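Local coordinates for BolA-like protein (PDB 3O2E), which is of uncertain function but, as a member of the BolA/IbaG family, may take part in binding a [2Fe-2S] cluster, at residues 38-43 against 97-102. Residues are numbered along the deposited sequence; the frame is centred on the assembly and turned at random.
Sequences PQFLKV and GEWEAK
Phe40 on the outer strand 40-45 and Trp99 in helix 96-101 are the closest backbone positions, yet their CA atoms stand 9.3 Å apart, a gap that two long aromatic side chains bridge. Each points its CB at the other segment. Trp99 has CG anti to its own N (chi1 -172°), which swings the indole out from the helix until the benzo end meets Phe40; its CZ2 comes within 3.9 Å of Phe40 CG. The CB of Phe40 lies over one face of the six-membered ring, shifted toward the rim, in a CH-pi contact 4.3 Å from the ring centroid. The planes are nearly parallel, 20° apart, yet the rings are slid past each other and barely overlap. In this mixed three-stranded sheet the helix follows the far outer strand, 86-94, and Trp99 reaches back across Tyr57 and Val59 of the central strand 52-59 to the other edge. A classic beta bulge, in which Gln39 and Phe40 both pair with Val59, lies at this point of the strand. Tryptophan suits its place because the indole is long enough to reach the strand and offers an apolar face to Phe40, whose own ring adds apolar surface beside it. On the same helix Glu98 OE1 makes a salt bridge with Arg71 of helix 68-78.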
# COMPACT_ATOMS: atom_id res chain seq x y z
N PRO A 38 8.99 -0.22 -4.19
CA PRO A 38 8.23 -0.33 -5.44
C PRO A 38 8.87 0.42 -6.60
O PRO A 38 9.57 1.38 -6.39
CB PRO A 38 6.86 0.28 -5.08
CG PRO A 38 7.18 1.33 -4.02
CD PRO A 38 8.35 0.69 -3.22
N GLN A 39 8.61 -0.04 -7.82
CA GLN A 39 8.96 0.68 -9.05
C GLN A 39 7.96 1.79 -9.27
O GLN A 39 8.24 2.79 -9.92
CB GLN A 39 8.89 -0.30 -10.26
CG GLN A 39 9.99 -1.38 -10.35
CD GLN A 39 9.96 -2.43 -9.23
OE1 GLN A 39 8.91 -2.89 -8.80
NE2 GLN A 39 11.13 -2.78 -8.74
N PHE A 40 6.74 1.59 -8.78
CA PHE A 40 5.70 2.57 -8.88
C PHE A 40 4.73 2.50 -7.68
O PHE A 40 4.32 1.44 -7.28
CB PHE A 40 4.98 2.40 -10.23
CG PHE A 40 3.94 3.43 -10.47
CD1 PHE A 40 4.28 4.67 -10.99
CD2 PHE A 40 2.61 3.16 -10.11
CE1 PHE A 40 3.31 5.65 -11.19
CE2 PHE A 40 1.63 4.09 -10.30
CZ PHE A 40 1.97 5.37 -10.84
N LEU A 41 4.39 3.65 -7.11
CA LEU A 41 3.46 3.70 -6.00
C LEU A 41 2.55 4.92 -6.13
O LEU A 41 3.05 6.02 -6.36
CB LEU A 41 4.22 3.79 -4.67
CG LEU A 41 3.40 3.90 -3.39
CD1 LEU A 41 2.53 2.58 -3.23
CD2 LEU A 41 4.27 4.22 -2.18
N LYS A 42 1.24 4.71 -6.06
CA LYS A 42 0.28 5.81 -6.06
C LYS A 42 -0.62 5.59 -4.85
O LYS A 42 -1.39 4.64 -4.82
CB LYS A 42 -0.55 5.87 -7.38
N VAL A 43 -0.46 6.41 -3.83
CA VAL A 43 -1.34 6.35 -2.67
C VAL A 43 -2.35 7.49 -2.75
O VAL A 43 -1.97 8.64 -2.89
CB VAL A 43 -0.54 6.44 -1.35
CG1 VAL A 43 -1.51 6.46 -0.11
CG2 VAL A 43 0.40 5.29 -1.25
N GLY A 97 6.60 -6.99 -13.87
CA GLY A 97 6.21 -7.78 -15.03
C GLY A 97 4.75 -7.75 -15.43
O GLY A 97 4.41 -7.65 -16.63
N GLU A 98 3.87 -7.88 -14.43
CA GLU A 98 2.45 -7.78 -14.65
C GLU A 98 2.05 -6.36 -15.03
O GLU A 98 1.17 -6.18 -15.86
CB GLU A 98 1.71 -8.18 -13.39
CG GLU A 98 1.82 -9.68 -13.04
CD GLU A 98 1.56 -9.97 -11.59
OE1 GLU A 98 1.17 -9.03 -10.87
OE2 GLU A 98 1.79 -11.13 -11.13
N TRP A 99 2.67 -5.37 -14.40
CA TRP A 99 2.42 -3.94 -14.70
C TRP A 99 2.71 -3.64 -16.15
O TRP A 99 1.91 -3.00 -16.84
CB TRP A 99 3.30 -3.06 -13.81
CG TRP A 99 3.04 -1.60 -13.85
CD1 TRP A 99 1.86 -0.96 -13.61
CD2 TRP A 99 4.02 -0.59 -14.01
NE1 TRP A 99 2.04 0.38 -13.65
CE2 TRP A 99 3.35 0.64 -13.90
CE3 TRP A 99 5.40 -0.61 -14.22
CZ2 TRP A 99 4.02 1.85 -14.01
CZ3 TRP A 99 6.05 0.59 -14.34
CH2 TRP A 99 5.36 1.81 -14.24
N GLU A 100 3.88 -4.05 -16.60
CA GLU A 100 4.23 -3.88 -18.01
C GLU A 100 3.22 -4.63 -18.92
O GLU A 100 2.72 -4.07 -19.90
CB GLU A 100 5.69 -4.28 -18.22
N ALA A 101 2.82 -5.84 -18.55
CA ALA A 101 1.81 -6.58 -19.35
C ALA A 101 0.34 -6.05 -19.34
O ALA A 101 -0.44 -6.37 -20.23
CB ALA A 101 1.85 -8.10 -18.98
N LYS A 102 -0.05 -5.27 -18.34
CA LYS A 102 -1.34 -4.62 -18.36
C LYS A 102 -1.16 -3.21 -18.98
O LYS A 102 -2.10 -2.39 -18.96
CB LYS A 102 -1.93 -4.56 -16.95
CG LYS A 102 -2.19 -5.95 -16.37
CD LYS A 102 -2.63 -5.90 -14.92
CE LYS A 102 -3.02 -7.27 -14.38
NZ LYS A 102 -4.34 -7.68 -14.91